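Local coordinates for protein alpha-amylase inhibitor 0.19 (Triticum aestivum, PDB 1HSS) that inhibits alpha-amylases as a secreted, disulfide-rich homodimeric protein of the cereal trypsin/alpha-amylase inhibitor family, and is also an IgE-binding wheat allergen, at residues 12-17 and 57-62; 18-23 and 39-44; 51-56 and 99-104. All coordinates share one frame; numbering follows the deposited sequence.

Interaction 1 of 3, residues 12-17 and 57-62; sequences FQVPAL and LYSMLD
The side chain of A16 sits against helix 53-67, its CB 3.6 Å from S59 OG and 4.1 Å from M60 CB. In this disulfide-linked helical fold of the cereal inhibitor family, the irregular segment 12-17 that precedes helix 20-27 is laid along one side of helix 53-67, and its small and apolar side chains make the joint. F12 CE2 comes within 3.6 Å of S59 CB, the ring meeting it obliquely. L17 crosses L57 at a slant, and L17 CD1 lies 3.9 Å from L57 CD2. M60, facing A16 and L17, holds CG anti to the backbone N (chi1 -179°), which carries CG past A16 O, and the bend at chi3 sets SD beside L17, 4.1 Å from its CB. Further out, I48 packs on both F12 and L17, C20 and L24 of helix 20-27 cover M60, and R21 NH1 probably donates a hydrogen bond to A16 O. The peptide bond before P15 is cis. One water bridges A16 N and S59 OG, accepting from A16 N at 2.8 Å and hydrogen-bonded to S59 OG at 2.9 Å.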
ATOM      1  N   PHE A  12     -10.296 -14.329  13.273  1.00 22.87           N
ATOM      2  CA  PHE A  12      -9.565 -14.884  12.148  1.00 23.60           C
ATOM      3  C   PHE A  12      -8.811 -16.116  12.616  1.00 25.48           C
ATOM      4  O   PHE A  12      -8.500 -16.219  13.784  1.00 25.68           O
ATOM      5  CB  PHE A  12      -8.578 -13.852  11.559  1.00 18.65           C
ATOM      6  CG  PHE A  12      -7.723 -13.150  12.581  1.00 18.69           C
ATOM      7  CD1 PHE A  12      -8.167 -11.990  13.193  1.00 21.67           C
ATOM      8  CD2 PHE A  12      -6.450 -13.602  12.858  1.00 16.06           C
ATOM      9  CE1 PHE A  12      -7.364 -11.286  14.060  1.00 15.97           C
ATOM     10  CE2 PHE A  12      -5.626 -12.900  13.733  1.00 19.51           C
ATOM     11  CZ  PHE A  12      -6.088 -11.738  14.333  1.00 17.79           C
ATOM     12  N   GLN A  13      -8.592 -17.074  11.715  1.00 29.58           N
ATOM     13  CA  GLN A  13      -7.779 -18.265  11.991  1.00 31.66           C
ATOM     14  C   GLN A  13      -6.350 -17.847  12.326  1.00 30.60           C
ATOM     15  O   GLN A  13      -5.833 -16.883  11.768  1.00 30.46           O
ATOM     16  CB  GLN A  13      -7.764 -19.212  10.773  1.00 38.48           C
ATOM     17  CG  GLN A  13      -6.527 -19.029   9.828  1.00 52.67           C
ATOM     18  CD  GLN A  13      -6.681 -19.622   8.404  1.00 59.98           C
ATOM     19  OE1 GLN A  13      -7.080 -18.923   7.455  1.00 62.67           O
ATOM     20  NE2 GLN A  13      -6.190 -20.842   8.224  1.00 61.90           N
ATOM     21  N   VAL A  14      -5.728 -18.563  13.253  1.00 29.07           N
ATOM     22  CA  VAL A  14      -4.307 -18.401  13.552  1.00 32.18           C
ATOM     23  C   VAL A  14      -3.612 -19.760  13.337  1.00 34.19           C
ATOM     24  O   VAL A  14      -4.236 -20.812  13.507  1.00 36.18           O
ATOM     25  CB  VAL A  14      -4.101 -17.887  15.011  1.00 33.76           C
ATOM     26  CG1 VAL A  14      -2.738 -18.267  15.533  1.00 35.51           C
ATOM     27  CG2 VAL A  14      -4.243 -16.385  15.047  1.00 34.59           C
ATOM     28  N   PRO A  15      -2.395 -19.757  12.758  1.00 32.06           N
ATOM     29  CA  PRO A  15      -1.620 -18.619  12.244  1.00 28.79           C
ATOM     30  C   PRO A  15      -2.318 -17.878  11.125  1.00 25.30           C
ATOM     31  O   PRO A  15      -3.032 -18.479  10.331  1.00 25.73           O
ATOM     32  CB  PRO A  15      -0.320 -19.256  11.766  1.00 29.21           C
ATOM     33  CG  PRO A  15      -0.674 -20.649  11.487  1.00 28.52           C
ATOM     34  CD  PRO A  15      -1.677 -21.020  12.537  1.00 31.06           C
ATOM     35  N   ALA A  16      -2.236 -16.557  11.186  1.00 23.41           N
ATOM     36  CA  ALA A  16      -3.083 -15.689  10.388  1.00 21.78           C
ATOM     37  C   ALA A  16      -2.636 -15.705   8.929  1.00 20.69           C
ATOM     38  O   ALA A  16      -1.457 -15.875   8.644  1.00 20.83           O
ATOM     39  CB  ALA A  16      -3.051 -14.262  10.961  1.00 15.20           C
ATOM     40  N   LEU A  17      -3.599 -15.738   8.014  1.00 20.26           N
ATOM     41  CA  LEU A  17      -3.335 -15.519   6.583  1.00 19.94           C
ATOM     42  C   LEU A  17      -2.117 -16.267   6.026  1.00 21.33           C
ATOM     43  O   LEU A  17      -1.222 -15.664   5.442  1.00 21.03           O
ATOM     44  CB  LEU A  17      -3.177 -14.027   6.295  1.00 14.81           C
ATOM     45  CG  LEU A  17      -4.270 -13.156   6.889  1.00 11.40           C
ATOM     46  CD1 LEU A  17      -3.921 -11.718   6.716  1.00  7.39           C
ATOM     47  CD2 LEU A  17      -5.584 -13.472   6.249  1.00 11.74           C
ATOM     48  N   LEU A  57      -3.716  -9.055   9.545  1.00 17.25           N
ATOM     49  CA  LEU A  57      -2.425  -8.698   8.949  1.00 17.76           C
ATOM     50  C   LEU A  57      -1.343  -8.410   9.998  1.00 18.22           C
ATOM     51  O   LEU A  57      -0.205  -8.831   9.846  1.00 16.94           O
ATOM     52  CB  LEU A  57      -2.586  -7.486   8.012  1.00 16.57           C
ATOM     53  CG  LEU A  57      -3.117  -7.811   6.615  1.00 13.75           C
ATOM     54  CD1 LEU A  57      -3.606  -6.563   5.940  1.00 16.14           C
ATOM     55  CD2 LEU A  57      -2.049  -8.482   5.790  1.00 13.10           C
ATOM     56  N   TYR A  58      -1.695  -7.682  11.055  1.00 22.18           N
ATOM     57  CA  TYR A  58      -0.783  -7.422  12.175  1.00 19.95           C
ATOM     58  C   TYR A  58      -0.279  -8.733  12.805  1.00 21.68           C
ATOM     59  O   TYR A  58       0.924  -8.937  12.976  1.00 22.08           O
ATOM     60  CB  TYR A  58      -1.507  -6.575  13.216  1.00 16.25           C
ATOM     61  CG  TYR A  58      -0.592  -5.913  14.185  1.00 19.05           C
ATOM     62  CD1 TYR A  58      -0.124  -6.595  15.298  1.00 20.94           C
ATOM     63  CD2 TYR A  58      -0.186  -4.613  13.998  1.00 18.62           C
ATOM     64  CE1 TYR A  58       0.735  -5.995  16.207  1.00 23.44           C
ATOM     65  CE2 TYR A  58       0.676  -3.999  14.890  1.00 24.49           C
ATOM     66  CZ  TYR A  58       1.137  -4.693  16.001  1.00 25.71           C
ATOM     67  OH  TYR A  58       1.993  -4.093  16.912  1.00 24.88           O
ATOM     68  N   SER A  59      -1.219  -9.632  13.088  1.00 22.23           N
ATOM     69  CA  SER A  59      -0.946 -10.964  13.625  1.00 22.50           C
ATOM     70  C   SER A  59      -0.007 -11.758  12.729  1.00 22.22           C
ATOM     71  O   SER A  59       0.905 -12.418  13.213  1.00 23.77           O
ATOM     72  CB  SER A  59      -2.266 -11.738  13.802  1.00 21.38           C
ATOM     73  OG  SER A  59      -2.063 -13.083  14.199  1.00 22.51           O
ATOM     74  N   MET A  60      -0.283 -11.758  11.427  1.00 23.88           N
ATOM     75  CA  MET A  60       0.580 -12.422  10.438  1.00 21.44           C
ATOM     76  C   MET A  60       2.030 -11.909  10.450  1.00 20.46           C
ATOM     77  O   MET A  60       2.960 -12.699  10.558  1.00 23.65           O
ATOM     78  CB  MET A  60      -0.002 -12.242   9.035  1.00 23.14           C
ATOM     79  CG  MET A  60       0.805 -12.910   7.928  1.00 23.40           C
ATOM     80  SD  MET A  60       0.480 -12.238   6.283  1.00 23.14           S
ATOM     81  CE  MET A  60       1.225 -10.731   6.444  1.00 20.88           C
ATOM     82  N   LEU A  61       2.199 -10.584  10.357  1.00 18.63           N
ATOM     83  CA  LEU A  61       3.504  -9.920  10.362  1.00 21.72           C
ATOM     84  C   LEU A  61       4.279 -10.187  11.645  1.00 25.12           C
ATOM     85  O   LEU A  61       5.487 -10.386  11.613  1.00 26.60           O
ATOM     86  CB  LEU A  61       3.313  -8.415  10.203  1.00 18.73           C
ATOM     87  CG  LEU A  61       4.611  -7.630  10.130  1.00 17.39           C
ATOM     88  CD1 LEU A  61       5.384  -8.105   8.917  1.00 15.78           C
ATOM     89  CD2 LEU A  61       4.310  -6.148  10.061  1.00 17.17           C
ATOM     90  N   ASP A  62       3.587 -10.082  12.773  1.00 26.34           N
ATOM     91  CA  ASP A  62       4.163 -10.374  14.071  1.00 30.02           C
ATOM     92  C   ASP A  62       4.661 -11.832  14.162  1.00 29.36           C
ATOM     93  O   ASP A  62       5.813 -12.082  14.496  1.00 30.32           O
ATOM     94  CB  ASP A  62       3.119 -10.069  15.159  1.00 33.43           C
ATOM     95  CG  ASP A  62       3.675 -10.208  16.572  1.00 37.20           C
ATOM     96  OD1 ASP A  62       4.436  -9.318  17.019  1.00 36.46           O
ATOM     97  OD2 ASP A  62       3.342 -11.211  17.241  1.00 35.75           O
TER
HETATM   98  O   HOH W   1      -0.630 -15.473  13.273  1.00 27.19           O

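Interaction 2 of 3, residues 18-23 and 39-44; sequences PACRPL and RDCCQQ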
ATOM      1  N   PRO A  18      -2.147 -17.610   6.074  1.00 23.34           N
ATOM      2  CA  PRO A  18      -1.074 -18.445   5.525  1.00 19.99           C
ATOM      3  C   PRO A  18      -0.738 -18.108   4.072  1.00 20.06           C
ATOM      4  O   PRO A  18       0.433 -18.075   3.688  1.00 24.43           O
ATOM      5  CB  PRO A  18      -1.630 -19.857   5.648  1.00 21.15           C
ATOM      6  CG  PRO A  18      -2.616 -19.771   6.732  1.00 24.00           C
ATOM      7  CD  PRO A  18      -3.245 -18.433   6.606  1.00 22.11           C
ATOM      8  N   ALA A  19      -1.771 -17.813   3.281  1.00 21.30           N
ATOM      9  CA  ALA A  19      -1.611 -17.560   1.856  1.00 19.68           C
ATOM     10  C   ALA A  19      -0.986 -16.206   1.573  1.00 17.45           C
ATOM     11  O   ALA A  19      -0.489 -15.960   0.487  1.00 18.48           O
ATOM     12  CB  ALA A  19      -2.944 -17.645   1.186  1.00 18.76           C
ATOM     13  N   CYS A  20      -1.033 -15.312   2.546  1.00 17.62           N
ATOM     14  CA  CYS A  20      -0.517 -13.973   2.330  1.00 18.26           C
ATOM     15  C   CYS A  20       0.950 -13.868   2.661  1.00 18.33           C
ATOM     16  O   CYS A  20       1.606 -12.910   2.277  1.00 19.30           O
ATOM     17  CB  CYS A  20      -1.316 -12.937   3.139  1.00 18.90           C
ATOM     18  SG  CYS A  20      -3.058 -12.815   2.625  1.00 18.28           S
ATOM     19  N   ARG A  21       1.470 -14.860   3.362  1.00 18.42           N
ATOM     20  CA  ARG A  21       2.844 -14.816   3.808  1.00 21.39           C
ATOM     21  C   ARG A  21       3.803 -14.938   2.623  1.00 24.09           C
ATOM     22  O   ARG A  21       4.755 -14.165   2.493  1.00 23.43           O
ATOM     23  CB  ARG A  21       3.070 -15.907   4.867  1.00 19.78           C
ATOM     24  CG  ARG A  21       2.487 -15.484   6.208  1.00 23.16           C
ATOM     25  CD  ARG A  21       1.680 -16.512   6.972  1.00 31.03           C
ATOM     26  NE  ARG A  21       2.382 -16.921   8.184  1.00 33.18           N
ATOM     27  CZ  ARG A  21       2.024 -16.653   9.440  1.00 28.86           C
ATOM     28  NH1 ARG A  21       0.780 -16.352   9.765  1.00 27.77           N
ATOM     29  NH2 ARG A  21       2.892 -16.901  10.404  1.00 32.58           N
ATOM     30  N   PRO A  22       3.497 -15.829   1.674  1.00 23.88           N
ATOM     31  CA  PRO A  22       4.317 -15.875   0.466  1.00 21.22           C
ATOM     32  C   PRO A  22       4.162 -14.644  -0.432  1.00 21.54           C
ATOM     33  O   PRO A  22       5.100 -14.233  -1.087  1.00 23.51           O
ATOM     34  CB  PRO A  22       3.847 -17.157  -0.225  1.00 24.52           C
ATOM     35  CG  PRO A  22       2.526 -17.464   0.386  1.00 24.88           C
ATOM     36  CD  PRO A  22       2.687 -17.049   1.802  1.00 22.39           C
ATOM     37  N   LEU A  23       2.974 -14.060  -0.464  1.00 22.89           N
ATOM     38  CA  LEU A  23       2.751 -12.818  -1.178  1.00 19.32           C
ATOM     39  C   LEU A  23       3.658 -11.709  -0.654  1.00 19.16           C
ATOM     40  O   LEU A  23       4.328 -11.045  -1.429  1.00 20.69           O
ATOM     41  CB  LEU A  23       1.302 -12.391  -1.019  1.00 20.09           C
ATOM     42  CG  LEU A  23       1.019 -11.025  -1.639  1.00 22.22           C
ATOM     43  CD1 LEU A  23       1.201 -11.131  -3.135  1.00 24.39           C
ATOM     44  CD2 LEU A  23      -0.397 -10.562  -1.316  1.00 19.93           C
ATOM     45  N   ARG A  39      -4.405 -14.275  -5.614  1.00 25.01           N
ATOM     46  CA  ARG A  39      -5.795 -14.714  -5.485  1.00 25.98           C
ATOM     47  C   ARG A  39      -6.100 -15.392  -4.140  1.00 23.60           C
ATOM     48  O   ARG A  39      -7.103 -15.106  -3.480  1.00 22.48           O
ATOM     49  CB  ARG A  39      -6.116 -15.662  -6.641  1.00 23.16           C
ATOM     50  CG  ARG A  39      -7.546 -16.183  -6.674  1.00 23.66           C
ATOM     51  CD  ARG A  39      -7.602 -17.693  -6.418  1.00 27.49           C
ATOM     52  NE  ARG A  39      -7.145 -18.464  -7.563  1.00 28.81           N
ATOM     53  CZ  ARG A  39      -6.334 -19.515  -7.492  1.00 31.70           C
ATOM     54  NH1 ARG A  39      -5.983 -20.010  -6.327  1.00 32.77           N
ATOM     55  NH2 ARG A  39      -5.929 -20.117  -8.599  1.00 35.91           N
ATOM     56  N   ASP A  40      -5.193 -16.263  -3.720  1.00 23.47           N
ATOM     57  CA  ASP A  40      -5.397 -17.048  -2.518  1.00 21.12           C
ATOM     58  C   ASP A  40      -5.226 -16.214  -1.260  1.00 23.69           C
ATOM     59  O   ASP A  40      -5.985 -16.383  -0.300  1.00 25.24           O
ATOM     60  CB  ASP A  40      -4.434 -18.229  -2.482  1.00 24.23           C
ATOM     61  CG  ASP A  40      -4.846 -19.351  -3.421  1.00 24.03           C
ATOM     62  OD1 ASP A  40      -6.008 -19.387  -3.864  1.00 27.44           O
ATOM     63  OD2 ASP A  40      -4.013 -20.220  -3.693  1.00 29.51           O
ATOM     64  N   CYS A  41      -4.327 -15.232  -1.311  1.00 22.92           N
ATOM     65  CA  CYS A  41      -4.218 -14.273  -0.217  1.00 19.96           C
ATOM     66  C   CYS A  41      -5.455 -13.415  -0.064  1.00 15.89           C
ATOM     67  O   CYS A  41      -6.010 -13.319   1.007  1.00 15.89           O
ATOM     68  CB  CYS A  41      -3.018 -13.371  -0.416  1.00 20.48           C
ATOM     69  SG  CYS A  41      -2.983 -11.999   0.765  1.00 19.45           S
ATOM     70  N   CYS A  42      -5.926 -12.853  -1.160  1.00 14.89           N
ATOM     71  CA  CYS A  42      -7.107 -11.998  -1.133  1.00 16.75           C
ATOM     72  C   CYS A  42      -8.360 -12.738  -0.702  1.00 16.36           C
ATOM     73  O   CYS A  42      -9.210 -12.187  -0.012  1.00 20.00           O
ATOM     74  CB  CYS A  42      -7.329 -11.382  -2.522  1.00 19.54           C
ATOM     75  SG  CYS A  42      -5.945 -10.314  -2.994  1.00 19.53           S
ATOM     76  N   GLN A  43      -8.491 -13.971  -1.180  1.00 19.44           N
ATOM     77  CA  GLN A  43      -9.560 -14.885  -0.781  1.00 22.36           C
ATOM     78  C   GLN A  43      -9.648 -15.068   0.731  1.00 20.77           C
ATOM     79  O   GLN A  43     -10.729 -14.985   1.317  1.00 24.36           O
ATOM     80  CB  GLN A  43      -9.327 -16.232  -1.453  1.00 21.75           C
ATOM     81  CG  GLN A  43     -10.005 -17.424  -0.795  1.00 22.95           C
ATOM     82  CD  GLN A  43     -11.431 -17.634  -1.257  1.00 26.65           C
ATOM     83  OE1 GLN A  43     -12.052 -16.745  -1.844  1.00 22.63           O
ATOM     84  NE2 GLN A  43     -11.992 -18.788  -0.915  1.00 29.83           N
ATOM     85  N   GLN A  44      -8.505 -15.330   1.354  1.00 20.11           N
ATOM     86  CA  GLN A  44      -8.387 -15.367   2.810  1.00 19.82           C
ATOM     87  C   GLN A  44      -8.707 -14.038   3.518  1.00 21.74           C
ATOM     88  O   GLN A  44      -9.414 -14.037   4.524  1.00 25.57           O
ATOM     89  CB  GLN A  44      -6.982 -15.833   3.201  1.00 27.07           C
ATOM     90  CG  GLN A  44      -6.885 -17.322   3.491  1.00 31.75           C
ATOM     91  CD  GLN A  44      -5.449 -17.845   3.620  1.00 32.54           C
ATOM     92  OE1 GLN A  44      -4.503 -17.101   3.907  1.00 30.71           O
ATOM     93  NE2 GLN A  44      -5.288 -19.139   3.402  1.00 31.40           N
TER
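A19 and Q44 meet beside the disulfide C20-C41, so that a covalent link and a polar one tie segment 18-23 to helix 35-46. Q44 can be followed outward from the helix. Its CB points toward segment 18-23, and beyond CG the chain is extended, carrying the amide to P18 and A19. There CD lies 3.5 Å from A19 CB, NE2 passes the same methyl at 3.6 Å, and OE1 accepts the backbone N-H of A19 at 2.9 Å. The bond is moderately bent, with an angle of 156° at the hydrogen, and the donor lies 18° from the amide's carbonyl plane. OE1 also rests 3.3 Å from P18 CD, the proline side chain crossing Q44 at about a right angle. One turn back along the helix, C41 holds SG anti to its backbone N and is bonded to C20 SG with a chi3 of 95°, while L23 CD2 packs on the C41 sulfur at 3.6 Å. I95 of helix 95-98 touches both L23 and C41, M60 of helix 53-67 packs on C20, and the adjacent C42 is disulfide-bonded to C99, just beyond helix 95-98.

Interaction 3 of 3, residues 51-56 and 99-104; sequences WCRCGA and CRLPIV
R53, a buried residue, lays its guanidinium against L101, with an aliphatic carbon over one face of the group and a backbone carbonyl near its edge. L101 CG is the carbon over that face, 3.7 Å from R53 NH2, and the two side chains cross at about a right angle. NH2 of R53 donates to P102 O at 3.1 Å, on a lone pair in the carbonyl plane, although the angle at the hydrogen is a bent 141° and the oxygen is tilted 22° from the guanidinium plane. Bends at chi2 and chi3 bring the guanidinium to this carbonyl, and a weak hydrogen bond from NH1 to I48 O gives the group a second backbone partner. Nearer the backbone of R53, its CB meets I103 CG2 at 3.8 Å, and C54 SG, disulfide-bonded to C115, is met by I103 CD1 at the same distance. At the far end V104 lies over the indole face of W51, but CG2 is modelled so close to the ring that the detail of this CH-pi contact is doubtful. The contact thus sets the first turn of helix 53-67 against the chain that leaves helix 95-98 through a Schellman motif at R100 and enters strand 103-104, the partner of antiparallel strand 111-112; L45 of helix 35-46 packs on both R53 and L101.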
ATOM      1  N   TRP A  51     -13.592  -4.975   9.906  1.00 22.01           N
ATOM      2  CA  TRP A  51     -13.090  -4.544  11.199  1.00 24.04           C
ATOM      3  C   TRP A  51     -11.825  -5.281  11.631  1.00 23.00           C
ATOM      4  O   TRP A  51     -11.049  -4.769  12.429  1.00 22.53           O
ATOM      5  CB  TRP A  51     -14.179  -4.721  12.250  1.00 29.09           C
ATOM      6  CG  TRP A  51     -15.364  -3.837  12.009  1.00 39.40           C
ATOM      7  CD1 TRP A  51     -16.437  -4.105  11.209  1.00 40.72           C
ATOM      8  CD2 TRP A  51     -15.613  -2.545  12.597  1.00 46.49           C
ATOM      9  NE1 TRP A  51     -17.339  -3.071  11.269  1.00 43.41           N
ATOM     10  CE2 TRP A  51     -16.857  -2.100  12.111  1.00 48.32           C
ATOM     11  CE3 TRP A  51     -14.908  -1.729  13.499  1.00 53.52           C
ATOM     12  CZ2 TRP A  51     -17.414  -0.866  12.492  1.00 54.49           C
ATOM     13  CZ3 TRP A  51     -15.467  -0.502  13.876  1.00 53.50           C
ATOM     14  CH2 TRP A  51     -16.703  -0.087  13.372  1.00 49.98           C
ATOM     15  N   CYS A  52     -11.621  -6.491  11.122  1.00 20.67           N
ATOM     16  CA  CYS A  52     -10.558  -7.345  11.635  1.00 18.63           C
ATOM     17  C   CYS A  52      -9.486  -7.656  10.618  1.00 19.14           C
ATOM     18  O   CYS A  52      -8.537  -8.371  10.924  1.00 21.60           O
ATOM     19  CB  CYS A  52     -11.135  -8.652  12.160  1.00 20.63           C
ATOM     20  SG  CYS A  52     -12.232  -8.397  13.581  1.00 25.24           S
ATOM     21  N   ARG A  53      -9.637  -7.129   9.408  1.00 16.79           N
ATOM     22  CA  ARG A  53      -8.674  -7.382   8.339  1.00 18.60           C
ATOM     23  C   ARG A  53      -7.269  -6.865   8.669  1.00 18.16           C
ATOM     24  O   ARG A  53      -6.297  -7.563   8.442  1.00 22.76           O
ATOM     25  CB  ARG A  53      -9.168  -6.758   7.033  1.00 17.32           C
ATOM     26  CG  ARG A  53      -9.423  -7.742   5.913  1.00 14.95           C
ATOM     27  CD  ARG A  53     -10.908  -7.978   5.606  1.00 17.64           C
ATOM     28  NE  ARG A  53     -11.446  -7.121   4.569  1.00 16.17           N
ATOM     29  CZ  ARG A  53     -12.632  -7.289   3.975  1.00 13.41           C
ATOM     30  NH1 ARG A  53     -13.287  -8.435   3.996  1.00 13.30           N
ATOM     31  NH2 ARG A  53     -13.118  -6.311   3.245  1.00 14.51           N
ATOM     32  N   CYS A  54      -7.166  -5.684   9.275  1.00 18.93           N
ATOM     33  CA  CYS A  54      -5.873  -5.140   9.717  1.00 17.41           C
ATOM     34  C   CYS A  54      -5.286  -5.888  10.892  1.00 17.04           C
ATOM     35  O   CYS A  54      -4.064  -5.933  11.067  1.00 18.84           O
ATOM     36  CB  CYS A  54      -6.016  -3.686  10.120  1.00 15.77           C
ATOM     37  SG  CYS A  54      -6.353  -2.615   8.704  1.00 19.09           S
ATOM     38  N   GLY A  55      -6.179  -6.365  11.755  1.00 19.16           N
ATOM     39  CA  GLY A  55      -5.796  -7.238  12.844  1.00 18.92           C
ATOM     40  C   GLY A  55      -5.229  -8.580  12.421  1.00 17.20           C
ATOM     41  O   GLY A  55      -4.204  -9.007  12.969  1.00 17.85           O
ATOM     42  N   ALA A  56      -5.865  -9.226  11.437  1.00 16.86           N
ATOM     43  CA  ALA A  56      -5.301 -10.418  10.799  1.00 15.95           C
ATOM     44  C   ALA A  56      -3.910 -10.193  10.206  1.00 15.62           C
ATOM     45  O   ALA A  56      -3.016 -11.011  10.404  1.00 19.61           O
ATOM     46  CB  ALA A  56      -6.220 -10.924   9.747  1.00  6.98           C
ATOM     47  N   CYS A  99      -5.566  -6.015  -2.790  1.00 20.46           N
ATOM     48  CA  CYS A  99      -6.764  -6.856  -2.901  1.00 19.44           C
ATOM     49  C   CYS A  99      -8.081  -6.078  -3.127  1.00 19.03           C
ATOM     50  O   CYS A  99      -9.123  -6.689  -3.367  1.00 19.91           O
ATOM     51  CB  CYS A  99      -6.939  -7.746  -1.654  1.00 18.69           C
ATOM     52  SG  CYS A  99      -5.740  -9.101  -1.390  1.00 19.76           S
ATOM     53  N   ARG A 100      -8.032  -4.749  -3.096  1.00 20.57           N
ATOM     54  CA  ARG A 100      -9.230  -3.895  -3.163  1.00 23.28           C
ATOM     55  C   ARG A 100     -10.279  -4.256  -2.095  1.00 22.95           C
ATOM     56  O   ARG A 100     -11.488  -4.229  -2.350  1.00 23.27           O
ATOM     57  CB  ARG A 100      -9.874  -3.915  -4.565  1.00 25.40           C
ATOM     58  CG  ARG A 100      -8.972  -4.383  -5.690  1.00 30.60           C
ATOM     59  CD  ARG A 100      -8.374  -3.258  -6.482  1.00 42.03           C
ATOM     60  NE  ARG A 100      -8.143  -3.678  -7.860  1.00 52.00           N
ATOM     61  CZ  ARG A 100      -9.108  -3.790  -8.767  1.00 60.80           C
ATOM     62  NH1 ARG A 100     -10.352  -3.395  -8.483  1.00 62.23           N
ATOM     63  NH2 ARG A 100      -8.822  -4.248  -9.974  1.00 59.01           N
ATOM     64  N   LEU A 101      -9.798  -4.520  -0.883  1.00 20.89           N
ATOM     65  CA  LEU A 101     -10.652  -4.870   0.240  1.00 18.38           C
ATOM     66  C   LEU A 101     -10.594  -3.723   1.246  1.00 17.94           C
ATOM     67  O   LEU A 101      -9.518  -3.340   1.692  1.00 19.97           O
ATOM     68  CB  LEU A 101     -10.165  -6.172   0.892  1.00 17.02           C
ATOM     69  CG  LEU A 101     -10.748  -7.571   0.635  1.00 18.10           C
ATOM     70  CD1 LEU A 101     -11.698  -7.587  -0.513  1.00 15.50           C
ATOM     71  CD2 LEU A 101      -9.626  -8.565   0.435  1.00 14.66           C
ATOM     72  N   PRO A 102     -11.744  -3.080   1.520  1.00 18.44           N
ATOM     73  CA  PRO A 102     -11.753  -2.003   2.514  1.00 19.63           C
ATOM     74  C   PRO A 102     -11.710  -2.500   3.958  1.00 21.00           C
ATOM     75  O   PRO A 102     -12.004  -3.662   4.268  1.00 20.94           O
ATOM     76  CB  PRO A 102     -13.048  -1.233   2.203  1.00 21.67           C
ATOM     77  CG  PRO A 102     -13.945  -2.258   1.604  1.00 21.85           C
ATOM     78  CD  PRO A 102     -13.048  -3.200   0.837  1.00 16.85           C
ATOM     79  N   ILE A 103     -11.216  -1.628   4.814  1.00 19.57           N
ATOM     80  CA  ILE A 103     -11.083  -1.914   6.228  1.00 19.94           C
ATOM     81  C   ILE A 103     -11.778  -0.759   6.962  1.00 22.03           C
ATOM     82  O   ILE A 103     -12.073   0.260   6.341  1.00 20.53           O
ATOM     83  CB  ILE A 103      -9.566  -2.030   6.608  1.00 16.34           C
ATOM     84  CG1 ILE A 103      -8.791  -0.775   6.202  1.00 18.44           C
ATOM     85  CG2 ILE A 103      -8.931  -3.166   5.832  1.00 13.87           C
ATOM     86  CD1 ILE A 103      -8.542   0.211   7.322  1.00 22.88           C
ATOM     87  N   VAL A 104     -12.182  -0.940   8.217  1.00 25.22           N
ATOM     88  CA  VAL A 104     -12.604   0.229   8.972  1.00 28.80           C
ATOM     89  C   VAL A 104     -11.538   0.670   9.966  1.00 28.45           C
ATOM     90  O   VAL A 104     -10.909  -0.164  10.621  1.00 28.81           O
ATOM     91  CB  VAL A 104     -13.994   0.056   9.638  1.00 28.46           C
ATOM     92  CG1 VAL A 104     -14.663  -1.196   9.154  1.00 24.59           C
ATOM     93  CG2 VAL A 104     -13.879   0.116  11.126  1.00 33.42           C
TER

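How the interactions relate
From the N terminus, segment 12-17 runs directly into segment 18-23. Interaction 1 closes a loop by bringing 12-17 to the middle of helix 53-67, and interaction 2, which closes on helix 35-46, is nested inside it. Interaction 3 opens at 51-56, within the loop of interaction 1, and closes beyond it at 99-104, so these two cross and share helix 53-67; interaction 2 has closed before interaction 3 opens. The three touch directly: M60 packs on R21 between interactions 1 and 2, F12 reaches G55 between 1 and 3, and C42 O meets L101 CD2 between 2 and 3. Together they tie the N-terminal loop, three helices and strand 103-104.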